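Local coordinates for protein glycoside hydrolase (Streptococcus pneumoniae serotype 4, PDB 6ORH) that probably removes terminal alpha-L-fucose from host carbohydrate antigens, acting as an alpha-L-fucosidase of glycoside hydrolase family 29, at residues T33-E38 with G42-E47; K76-F81 with N171-E176; E280-S285 with E321-D326. The protein carries 2 engineered substitutions. All coordinates share one frame; numbering follows the deposited sequence.

The three contacts follow one another along the chain, each closing before the next opens. Contacts 1 and 2 are neighbours, their centres 13 Å apart, in the TIM-barrel part of the enzyme: contact 1 ties the end of helix 31-35 to the loop behind it, and contact 2 joins the loops that follow strands 70-74 and 167-169 around a bound fucose. They touch, chiefly through Glu44 packing on Asp79 and Glu38 on His77. Contact 3 lies on the other side of the chain's centre from contact 2, with the two centres 34 Å apart. There helices 275-284 and 306-322 meet next to the C-terminal beta domain, so the fucose pocket of the barrel and the domain junction lie well apart.

Contact 1. Residues T33-E38 with G42-E47; sequences TFYDQE and GQEDPE
Tyr35, at the end of helix 31-35, faces Glu44 in the loop before helix 56-65 with their CA atoms 7.9 Å apart, while the positive phi of Asp36 turns the chain out of the helix. The Tyr35 ring lies against the aliphatic part of Glu44: Glu44 CG sits over one face, 3.8 Å from the ring centroid, in a CH-pi contact, and Glu44 CB approaches Tyr35 CE1. Tyrosine suits the place because Tyr35 OH continues past this apolar patch to accept a nearly straight hydrogen bond from Asp45 N, 2.9 Å long.

Glu44 serves twice, with methylenes for the ring and a carboxylate for N-H donors: its chain bends at chi2 (78°), which turns the carboxylate toward Gln37. There Gln37 NE2 donates to Glu44 OE2 over 3.0 Å, coming from above the carboxylate plane, with the amide turned 83° from it. Glutamine suits its place because the same NE2 can also donate to Asn32 OD1. Glu44 OE2 takes a further bond from Thr41 N, and OE1 accepts from Gly42 N at 2.9 Å, so three N-H groups hold this buried carboxylate, probably stabilising its charge. Gly42 has backbone angles that suit glycine. Asp45 OD1 accepts from Glu47 N, an Asx turn at the start of the 3-10 segment that begins at Pro46, in a loop following the first TIM-barrel strand, beside the glycan pocket that includes Glu38.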
loop_
_atom_site.group_PDB
_atom_site.type_symbol
_atom_site.label_atom_id
_atom_site.label_comp_id
_atom_site.label_asym_id
_atom_site.label_seq_id
_atom_site.Cartn_x
_atom_site.Cartn_y
_atom_site.Cartn_z
ATOM N N THR A 33 12.445 -31.225 4.309
ATOM C CA THR A 33 13.718 -30.611 4.660
ATOM C C THR A 33 14.846 -31.496 4.127
ATOM O O THR A 33 15.890 -30.958 3.758
ATOM C CB THR A 33 13.866 -30.451 6.182
ATOM O OG1 THR A 33 12.651 -29.859 6.672
ATOM C CG2 THR A 33 15.064 -29.627 6.616
ATOM N N PHE A 34 14.629 -32.817 4.172
ATOM C CA PHE A 34 15.659 -33.767 3.758
ATOM C C PHE A 34 15.634 -33.993 2.248
ATOM O O PHE A 34 16.649 -34.390 1.667
ATOM C CB PHE A 34 15.535 -35.063 4.563
ATOM C CG PHE A 34 15.871 -34.844 6.014
ATOM C CD1 PHE A 34 17.187 -34.904 6.455
ATOM C CD2 PHE A 34 14.873 -34.518 6.928
ATOM C CE1 PHE A 34 17.504 -34.659 7.784
ATOM C CE2 PHE A 34 15.192 -34.264 8.255
ATOM C CZ PHE A 34 16.504 -34.332 8.680
ATOM N N TYR A 35 14.494 -33.727 1.607
ATOM C CA TYR A 35 14.387 -33.868 0.162
ATOM C C TYR A 35 14.579 -32.540 -0.566
ATOM O O TYR A 35 14.473 -32.521 -1.791
ATOM C CB TYR A 35 13.044 -34.488 -0.235
ATOM C CG TYR A 35 13.008 -35.987 -0.071
ATOM C CD1 TYR A 35 12.892 -36.575 1.183
ATOM C CD2 TYR A 35 13.162 -36.828 -1.164
ATOM C CE1 TYR A 35 12.897 -37.954 1.350
ATOM C CE2 TYR A 35 13.151 -38.207 -1.017
ATOM C CZ TYR A 35 13.010 -38.777 0.238
ATOM O OH TYR A 35 13.027 -40.138 0.396
ATOM N N ASP A 36 14.843 -31.453 0.178
ATOM C CA ASP A 36 15.125 -30.157 -0.423
ATOM C C ASP A 36 13.991 -29.774 -1.382
ATOM O O ASP A 36 14.216 -29.494 -2.556
ATOM C CB ASP A 36 16.526 -30.160 -1.054
ATOM C CG ASP A 36 17.042 -28.803 -1.486
ATOM O OD1 ASP A 36 16.523 -27.765 -1.024
ATOM O OD2 ASP A 36 17.994 -28.795 -2.273
ATOM N N GLN A 37 12.752 -29.753 -0.866
ATOM C CA GLN A 37 11.561 -29.513 -1.670
ATOM C C GLN A 37 10.517 -28.804 -0.810
ATOM O O GLN A 37 10.702 -28.710 0.411
ATOM C CB GLN A 37 10.970 -30.828 -2.189
ATOM C CG GLN A 37 10.457 -31.766 -1.093
ATOM C CD GLN A 37 10.125 -33.160 -1.581
ATOM O OE1 GLN A 37 10.497 -33.589 -2.685
ATOM N NE2 GLN A 37 9.465 -33.931 -0.736
ATOM N N GLU A 38 9.483 -28.245 -1.467
ATOM C CA GLU A 38 8.456 -27.461 -0.776
ATOM C C GLU A 38 7.210 -28.304 -0.541
ATOM O O GLU A 38 6.539 -28.152 0.487
ATOM C CB GLU A 38 8.155 -26.177 -1.551
ATOM C CG GLU A 38 9.219 -25.117 -1.319
ATOM C CD GLU A 38 9.127 -24.561 0.096
ATOM O OE1 GLU A 38 8.136 -23.870 0.380
ATOM O OE2 GLU A 38 10.032 -24.801 0.914
ATOM N N GLY A 42 4.338 -38.124 -0.470
ATOM C CA GLY A 42 3.951 -39.217 0.404
ATOM C C GLY A 42 4.748 -40.476 0.072
ATOM O O GLY A 42 4.538 -41.529 0.686
ATOM N N GLN A 43 5.638 -40.356 -0.924
ATOM C CA GLN A 43 6.546 -41.439 -1.300
ATOM C C GLN A 43 7.918 -41.285 -0.644
ATOM O O GLN A 43 8.808 -42.111 -0.864
ATOM C CB GLN A 43 6.735 -41.527 -2.823
ATOM C CG GLN A 43 5.450 -41.849 -3.561
ATOM C CD GLN A 43 5.682 -42.373 -4.959
ATOM O OE1 GLN A 43 6.689 -42.067 -5.601
ATOM N NE2 GLN A 43 4.754 -43.191 -5.434
ATOM N N GLU A 44 8.112 -40.223 0.148
ATOM C CA GLU A 44 9.375 -39.996 0.825
ATOM C C GLU A 44 9.675 -41.154 1.773
ATOM O O GLU A 44 8.771 -41.692 2.416
ATOM C CB GLU A 44 9.334 -38.677 1.607
ATOM C CG GLU A 44 9.311 -37.445 0.710
ATOM C CD GLU A 44 7.957 -37.141 0.080
ATOM O OE1 GLU A 44 6.946 -37.609 0.608
ATOM O OE2 GLU A 44 7.935 -36.447 -0.938
ATOM N N ASP A 45 10.966 -41.475 1.866
ATOM C CA ASP A 45 11.445 -42.609 2.635
ATOM C C ASP A 45 11.671 -42.160 4.078
ATOM O O ASP A 45 12.535 -41.320 4.312
ATOM C CB ASP A 45 12.727 -43.160 2.000
ATOM C CG ASP A 45 13.307 -44.359 2.731
ATOM O OD1 ASP A 45 12.744 -44.748 3.776
ATOM O OD2 ASP A 45 14.307 -44.905 2.237
ATOM N N PRO A 46 10.934 -42.709 5.073
ATOM C CA PRO A 46 11.148 -42.360 6.484
ATOM C C PRO A 46 12.586 -42.531 6.968
ATOM O O PRO A 46 12.987 -41.884 7.931
ATOM C CB PRO A 46 10.167 -43.258 7.247
ATOM C CG PRO A 46 9.040 -43.513 6.236
ATOM C CD PRO A 46 9.791 -43.637 4.919
ATOM N N GLU A 47 13.376 -43.383 6.297
ATOM C CA GLU A 47 14.755 -43.576 6.734
ATOM C C GLU A 47 15.581 -42.298 6.550
ATOM O O GLU A 47 16.603 -42.128 7.217
ATOM C CB GLU A 47 15.406 -44.792 6.065
ATOM C CG GLU A 47 14.581 -46.061 6.175
ATOM C CD GLU A 47 14.684 -46.858 7.469
ATOM O OE1 GLU A 47 15.506 -46.494 8.335
ATOM O OE2 GLU A 47 13.931 -47.843 7.611
#

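Contact 2. Residues K76-F81 with N171-E176; sequences KHHDGF and NGARGE. Engineered in segment 171-176: Asn171 (natural residue Asp). With FUC (alpha-L-fucopyranose), chain C; GAL (beta-D-galactopyranose), chain B; FUC (alpha-L-fucopyranose), chain D.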
loop_
_atom_site.group_PDB
_atom_site.type_symbol
_atom_site.label_atom_id
_atom_site.label_comp_id
_atom_site.label_asym_id
_atom_site.label_seq_id
_atom_site.Cartn_x
_atom_site.Cartn_y
_atom_site.Cartn_z
ATOM N N LYS A 76 2.036 -32.504 10.482
ATOM C CA LYS A 76 1.829 -33.293 9.277
ATOM C C LYS A 76 1.626 -32.329 8.117
ATOM O O LYS A 76 0.658 -31.556 8.121
ATOM C CB LYS A 76 0.588 -34.189 9.374
ATOM C CG LYS A 76 0.508 -35.224 8.247
ATOM C CD LYS A 76 -0.885 -35.834 8.110
ATOM C CE LYS A 76 -1.868 -34.854 7.489
ATOM N NZ LYS A 76 -3.188 -35.483 7.211
ATOM N N HIS A 77 2.554 -32.350 7.152
ATOM C CA HIS A 77 2.374 -31.497 5.977
ATOM C C HIS A 77 1.599 -32.275 4.915
ATOM O O HIS A 77 1.086 -33.344 5.202
ATOM C CB HIS A 77 3.744 -30.953 5.518
ATOM C CG HIS A 77 3.620 -29.700 4.718
ATOM N ND1 HIS A 77 3.714 -29.715 3.331
ATOM C CD2 HIS A 77 3.405 -28.413 5.070
ATOM C CE1 HIS A 77 3.557 -28.489 2.874
ATOM N NE2 HIS A 77 3.365 -27.670 3.910
ATOM N N HIS A 78 1.515 -31.736 3.687
ATOM C CA HIS A 78 0.686 -32.380 2.666
ATOM C C HIS A 78 1.183 -33.794 2.333
ATOM O O HIS A 78 0.406 -34.643 1.917
ATOM C CB HIS A 78 0.725 -31.560 1.362
ATOM C CG HIS A 78 0.402 -30.104 1.488
ATOM N ND1 HIS A 78 -0.598 -29.604 2.333
ATOM C CD2 HIS A 78 0.893 -29.036 0.820
ATOM C CE1 HIS A 78 -0.663 -28.282 2.189
ATOM N NE2 HIS A 78 0.238 -27.898 1.266
ATOM N N ASP A 79 2.477 -34.039 2.508
ATOM C CA ASP A 79 3.059 -35.353 2.229
ATOM C C ASP A 79 2.518 -36.441 3.165
ATOM O O ASP A 79 2.669 -37.635 2.893
ATOM C CB ASP A 79 4.578 -35.272 2.333
ATOM C CG ASP A 79 5.050 -34.751 3.676
ATOM O OD1 ASP A 79 5.141 -35.571 4.634
ATOM O OD2 ASP A 79 5.291 -33.534 3.762
ATOM N N GLY A 80 1.916 -36.054 4.300
ATOM C CA GLY A 80 1.202 -37.003 5.148
ATOM C C GLY A 80 2.071 -37.692 6.206
ATOM O O GLY A 80 1.583 -38.508 6.973
ATOM N N PHE A 81 3.358 -37.392 6.255
ATOM C CA PHE A 81 4.217 -37.980 7.280
ATOM C C PHE A 81 3.991 -37.291 8.630
ATOM O O PHE A 81 4.145 -36.071 8.731
ATOM C CB PHE A 81 5.667 -37.888 6.813
ATOM C CG PHE A 81 6.639 -38.597 7.717
ATOM C CD1 PHE A 81 6.726 -39.985 7.711
ATOM C CD2 PHE A 81 7.439 -37.882 8.596
ATOM C CE1 PHE A 81 7.636 -40.648 8.521
ATOM C CE2 PHE A 81 8.348 -38.552 9.409
ATOM C CZ PHE A 81 8.430 -39.926 9.380
ATOM N N ASN A 171 -4.726 -25.875 6.681
ATOM C CA ASN A 171 -4.300 -25.286 5.421
ATOM C C ASN A 171 -5.318 -25.594 4.330
ATOM O O ASN A 171 -5.797 -26.717 4.265
ATOM C CB ASN A 171 -2.925 -25.871 5.055
ATOM C CG ASN A 171 -2.191 -24.976 4.094
ATOM O OD1 ASN A 171 -2.611 -24.795 2.954
ATOM N ND2 ASN A 171 -1.076 -24.435 4.520
ATOM N N GLY A 172 -5.625 -24.603 3.460
ATOM C CA GLY A 172 -6.604 -24.856 2.404
ATOM C C GLY A 172 -5.989 -25.394 1.098
ATOM O O GLY A 172 -6.747 -25.709 0.176
ATOM N N ALA A 173 -4.661 -25.551 1.038
ATOM C CA ALA A 173 -3.966 -25.902 -0.207
ATOM C C ALA A 173 -4.172 -27.371 -0.580
ATOM O O ALA A 173 -4.050 -28.261 0.263
ATOM C CB ALA A 173 -2.485 -25.581 -0.108
ATOM N N ARG A 174 -4.439 -27.618 -1.874
ATOM C CA ARG A 174 -4.469 -28.977 -2.393
ATOM C C ARG A 174 -3.980 -28.956 -3.843
ATOM O O ARG A 174 -4.300 -28.028 -4.581
ATOM C CB ARG A 174 -5.893 -29.519 -2.327
ATOM C CG ARG A 174 -6.034 -30.939 -2.853
ATOM C CD ARG A 174 -7.280 -31.657 -2.416
ATOM N NE ARG A 174 -8.461 -31.006 -2.987
ATOM C CZ ARG A 174 -9.688 -31.078 -2.490
ATOM N NH1 ARG A 174 -9.930 -31.807 -1.406
ATOM N NH2 ARG A 174 -10.683 -30.430 -3.092
ATOM N N GLY A 175 -3.177 -29.961 -4.213
ATOM C CA GLY A 175 -2.612 -30.006 -5.558
ATOM C C GLY A 175 -3.697 -30.250 -6.607
ATOM O O GLY A 175 -4.708 -30.866 -6.318
ATOM N N GLU A 176 -3.418 -29.724 -7.812
ATOM C CA GLU A 176 -4.103 -30.085 -9.043
ATOM C C GLU A 176 -4.042 -31.605 -9.201
ATOM O O GLU A 176 -2.975 -32.211 -9.106
ATOM C CB GLU A 176 -3.485 -29.343 -10.238
ATOM C CG GLU A 176 -3.323 -27.831 -10.049
ATOM C CD GLU A 176 -3.322 -26.977 -11.316
ATOM O OE1 GLU A 176 -2.529 -26.003 -11.399
ATOM O OE2 GLU A 176 -4.126 -27.277 -12.219
HETATM C C1 FUC C . 0.382 -23.425 1.598
HETATM C C2 FUC C . 1.125 -24.747 1.668
HETATM C C3 FUC C . 2.593 -24.437 1.943
HETATM C C4 FUC C . 2.737 -23.785 3.322
HETATM C C5 FUC C . 1.866 -22.505 3.333
HETATM C C6 FUC C . 1.789 -21.875 4.712
HETATM O O2 FUC C . 0.982 -25.384 0.385
HETATM O O3 FUC C . 3.347 -25.661 1.886
HETATM O O4 FUC C . 2.329 -24.744 4.339
HETATM O O5 FUC C . 0.480 -22.767 2.873
HETATM C C1 GAL B . -2.716 -21.156 0.526
HETATM C C2 GAL B . -4.149 -21.721 0.638
HETATM C C3 GAL B . -4.915 -21.060 1.794
HETATM C C4 GAL B . -4.069 -20.958 3.068
HETATM C C5 GAL B . -2.729 -20.310 2.695
HETATM C C6 GAL B . -1.791 -20.129 3.864
HETATM O O2 GAL B . -4.857 -21.453 -0.583
HETATM O O3 GAL B . -6.161 -21.771 2.037
HETATM O O4 GAL B . -3.827 -22.270 3.652
HETATM O O5 GAL B . -2.054 -21.218 1.789
HETATM O O6 GAL B . -0.667 -19.309 3.444
HETATM C C1 FUC D . -5.705 -22.523 -1.009
HETATM C C2 FUC D . -6.854 -21.872 -1.804
HETATM C C3 FUC D . -6.290 -21.342 -3.141
HETATM C C4 FUC D . -5.635 -22.448 -3.940
HETATM C C5 FUC D . -4.520 -23.027 -3.080
HETATM C C6 FUC D . -3.787 -24.196 -3.725
HETATM O O2 FUC D . -7.394 -20.837 -1.022
HETATM O O3 FUC D . -7.296 -20.726 -3.964
HETATM O O4 FUC D . -6.575 -23.489 -4.262
HETATM O O5 FUC D . -5.118 -23.473 -1.869
#
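Asn171 OD1, lying near the plane of the His78 ring at its edge, 4.1 Å from His78 CE1, is gripped by two donors. Ala173 N reaches it on a lone pair in the carbonyl plane, an Asx turn, and the O4 hydroxyl of the galactose adds a weak bond. Asn171 is an engineered residue standing where the natural chain has Asp. Its CG is anti to the backbone N (chi1 -158°), which carries the amide to the sugars; ND2 gives an almost straight bond to O5 of the chain C fucose, 2.8 Å from Asn171 ND2 to that O5. Gly172 N donates to galactose O4 at 3.0 Å, and glycine fits because a CB here would run into galactose O3.

The other loop supplies imidazoles, which can use a ring nitrogen in plane toward a hydroxyl. His78 NE2 pairs with O2 of the chain C fucose over 2.8 Å at the ring edge, while Ser125 OG holds His78 ND1 and fixes the ring's rotation. Ala173 CB packs on His78 NE2 (3.8 Å) and on O2 of the same fucose (3.5 Å), where a small methyl suits so tight a place. His77 NE2 meets O4 of that fucose at 3.1 Å and, more weakly, its O3. His77 and Gly80 close a type I turn, and His77 CE1 lies over the rim of one face of His78. Gly80, the turn's last residue, has a positive phi at which a CB would press on the preceding carbonyl O. The chain D fucose, linked to galactose O2, brings its O5 to Ala173 CA. The loops thus converge on the chain C fucose at the C-terminal ends of the barrel strands, where TIM-barrel enzymes carry their active site.

Contact 3. Residues E280-S285 with E321-D326; sequences EIYFHS and ELYKED
Tyr282 and Tyr323 meet edge-on through their hydroxyls: Tyr323 OH lies at the edge of the Tyr282 ring and in its plane, and Tyr282 OH lies likewise at the edge of Tyr323. One face of the Tyr323 ring carries its neighbour Leu322, whose CD2 sits 3.8 Å above the plane toward the rim. This is the junction between the TIM barrel and the C-terminal beta domain: helices 275-284 and 306-322, with strand 292-295 between them in sequence, bring their C-terminal ends together, the second of them leading into the beta domain.

The phenols approach from opposite directions, and the short hydrogen bond between Tyr282 OH and Tyr323 OH, 2.6 Å, bridges a wide gap: even the nearest CA atoms, of Phe283 and Leu322, are 11.6 Å apart. Tyrosine suits both positions, since a long rigid ring can deliver a hydroxyl across such a gap. In Tyr282 the ring extends anti to the backbone N (chi1 -176°), directing the phenol toward Tyr323. Tyr323 OH has a second partner in Lys416 NZ, and its ring meets Tyr448 edge-to-face, so Tyr323 also engages the beta domain.

Beside the phenols lies an apolar contact. Phe283 CZ meets Leu322 CD2 at 4.2 Å, one methyl of a branched leucine against the far end of the phenyl ring, both suited to a buried place; the Phe283 ring also takes a cation-pi contact from Arg420 of strand 417-426. Where helix 306-322 gives way to a loop, Lys324 NZ forms a salt bridge, 3.3 Å long, with the syn lone pair of Glu321 OE1. In segment 280-285, Ser285 OG bonds back to Ile281 O, and Glu280 O accepts two donors from one residue: His284 N at 3.1 Å, and His284 ND1 at 2.7 Å from above the carbonyl plane.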
loop_
_atom_site.group_PDB
_atom_site.type_symbol
_atom_site.label_atom_id
_atom_site.label_comp_id
_atom_site.label_asym_id
_atom_site.label_seq_id
_atom_site.Cartn_x
_atom_site.Cartn_y
_atom_site.Cartn_z
ATOM N N GLU A 280 9.504 -3.817 6.771
ATOM C CA GLU A 280 8.379 -3.499 5.895
ATOM C C GLU A 280 7.200 -4.424 6.188
ATOM O O GLU A 280 6.065 -3.945 6.332
ATOM C CB GLU A 280 8.747 -3.520 4.408
ATOM C CG GLU A 280 9.730 -2.397 4.064
ATOM C CD GLU A 280 9.262 -1.022 4.483
ATOM O OE1 GLU A 280 9.927 -0.398 5.324
ATOM O OE2 GLU A 280 8.198 -0.580 3.977
ATOM N N ILE A 281 7.492 -5.735 6.297
ATOM C CA ILE A 281 6.458 -6.702 6.653
ATOM C C ILE A 281 5.790 -6.291 7.969
ATOM O O ILE A 281 4.559 -6.339 8.094
ATOM C CB ILE A 281 7.068 -8.122 6.679
ATOM C CG1 ILE A 281 7.361 -8.588 5.246
ATOM C CG2 ILE A 281 6.137 -9.088 7.420
ATOM C CD1 ILE A 281 8.301 -9.779 5.126
ATOM N N TYR A 282 6.600 -5.934 8.979
ATOM C CA TYR A 282 6.075 -5.610 10.292
ATOM C C TYR A 282 5.078 -4.452 10.197
ATOM O O TYR A 282 3.966 -4.534 10.734
ATOM C CB TYR A 282 7.242 -5.282 11.232
ATOM C CG TYR A 282 6.814 -5.023 12.651
ATOM C CD1 TYR A 282 6.398 -6.064 13.473
ATOM C CD2 TYR A 282 6.804 -3.739 13.171
ATOM C CE1 TYR A 282 5.991 -5.819 14.772
ATOM C CE2 TYR A 282 6.431 -3.480 14.479
ATOM C CZ TYR A 282 6.026 -4.534 15.283
ATOM O OH TYR A 282 5.673 -4.307 16.573
ATOM N N PHE A 283 5.453 -3.387 9.469
ATOM C CA PHE A 283 4.552 -2.243 9.402
ATOM C C PHE A 283 3.270 -2.556 8.629
ATOM O O PHE A 283 2.265 -1.852 8.836
ATOM C CB PHE A 283 5.291 -1.022 8.832
ATOM C CG PHE A 283 6.064 -0.277 9.888
ATOM C CD1 PHE A 283 5.429 0.609 10.749
ATOM C CD2 PHE A 283 7.445 -0.455 10.015
ATOM C CE1 PHE A 283 6.131 1.275 11.744
ATOM C CE2 PHE A 283 8.147 0.228 11.001
ATOM C CZ PHE A 283 7.498 1.087 11.872
ATOM N N HIS A 284 3.322 -3.543 7.723
ATOM C CA HIS A 284 2.151 -3.874 6.905
ATOM C C HIS A 284 1.336 -5.030 7.483
ATOM O O HIS A 284 0.337 -5.430 6.860
ATOM C CB HIS A 284 2.561 -4.156 5.456
ATOM C CG HIS A 284 3.033 -2.921 4.754
ATOM N ND1 HIS A 284 4.364 -2.553 4.723
ATOM C CD2 HIS A 284 2.373 -1.979 4.051
ATOM C CE1 HIS A 284 4.511 -1.433 4.046
ATOM N NE2 HIS A 284 3.302 -1.057 3.623
ATOM N N SER A 285 1.707 -5.514 8.690
ATOM C CA SER A 285 0.993 -6.621 9.304
ATOM C C SER A 285 0.570 -6.163 10.698
ATOM O O SER A 285 -0.512 -5.618 10.904
ATOM C CB SER A 285 1.827 -7.933 9.275
ATOM O OG SER A 285 3.096 -7.726 9.898
ATOM N N GLU A 321 13.827 -0.864 20.142
ATOM C CA GLU A 321 14.286 0.515 19.987
ATOM C C GLU A 321 13.143 1.418 19.513
ATOM O O GLU A 321 12.991 2.537 20.014
ATOM C CB GLU A 321 15.504 0.593 19.073
ATOM C CG GLU A 321 16.737 -0.088 19.656
ATOM C CD GLU A 321 17.304 0.497 20.943
ATOM O OE1 GLU A 321 16.995 1.665 21.274
ATOM O OE2 GLU A 321 18.066 -0.224 21.616
ATOM N N LEU A 322 12.331 0.936 18.557
ATOM C CA LEU A 322 11.218 1.734 18.042
ATOM C C LEU A 322 10.344 2.226 19.190
ATOM O O LEU A 322 9.913 3.385 19.225
ATOM C CB LEU A 322 10.381 0.844 17.102
ATOM C CG LEU A 322 9.080 1.482 16.596
ATOM C CD1 LEU A 322 9.402 2.599 15.601
ATOM C CD2 LEU A 322 8.240 0.415 15.907
ATOM N N TYR A 323 9.999 1.303 20.099
ATOM C CA TYR A 323 9.001 1.565 21.113
ATOM C C TYR A 323 9.619 2.101 22.405
ATOM O O TYR A 323 8.906 2.318 23.373
ATOM C CB TYR A 323 8.258 0.268 21.443
ATOM C CG TYR A 323 7.393 -0.259 20.330
ATOM C CD1 TYR A 323 6.357 0.494 19.803
ATOM C CD2 TYR A 323 7.617 -1.529 19.827
ATOM C CE1 TYR A 323 5.555 -0.019 18.791
ATOM C CE2 TYR A 323 6.820 -2.059 18.834
ATOM C CZ TYR A 323 5.788 -1.297 18.310
ATOM O OH TYR A 323 5.033 -1.863 17.320
ATOM N N LYS A 324 10.934 2.357 22.405
ATOM C CA LYS A 324 11.664 2.756 23.605
ATOM C C LYS A 324 11.023 3.995 24.243
ATOM O O LYS A 324 10.839 4.062 25.457
ATOM C CB LYS A 324 13.132 2.937 23.217
ATOM C CG LYS A 324 14.095 3.339 24.330
ATOM C CD LYS A 324 15.542 3.223 23.868
ATOM C CE LYS A 324 16.520 2.830 24.963
ATOM N NZ LYS A 324 17.749 2.205 24.405
ATOM N N GLU A 325 10.645 4.976 23.416
ATOM C CA GLU A 325 10.018 6.170 23.957
ATOM C C GLU A 325 8.799 6.581 23.138
ATOM O O GLU A 325 8.910 6.887 21.952
ATOM C CB GLU A 325 11.003 7.340 24.007
ATOM C CG GLU A 325 10.441 8.475 24.842
ATOM C CD GLU A 325 11.207 9.788 24.839
ATOM O OE1 GLU A 325 12.309 9.846 24.246
ATOM O OE2 GLU A 325 10.669 10.762 25.413
ATOM N N ASP A 326 7.669 6.619 23.834
ATOM C CA ASP A 326 6.450 7.227 23.328
ATOM C C ASP A 326 6.528 8.735 23.572
ATOM O O ASP A 326 6.296 9.196 24.701
ATOM C CB ASP A 326 5.224 6.636 24.036
ATOM C CG ASP A 326 3.905 7.204 23.542
ATOM O OD1 ASP A 326 3.946 8.069 22.651
ATOM O OD2 ASP A 326 2.854 6.788 24.073
#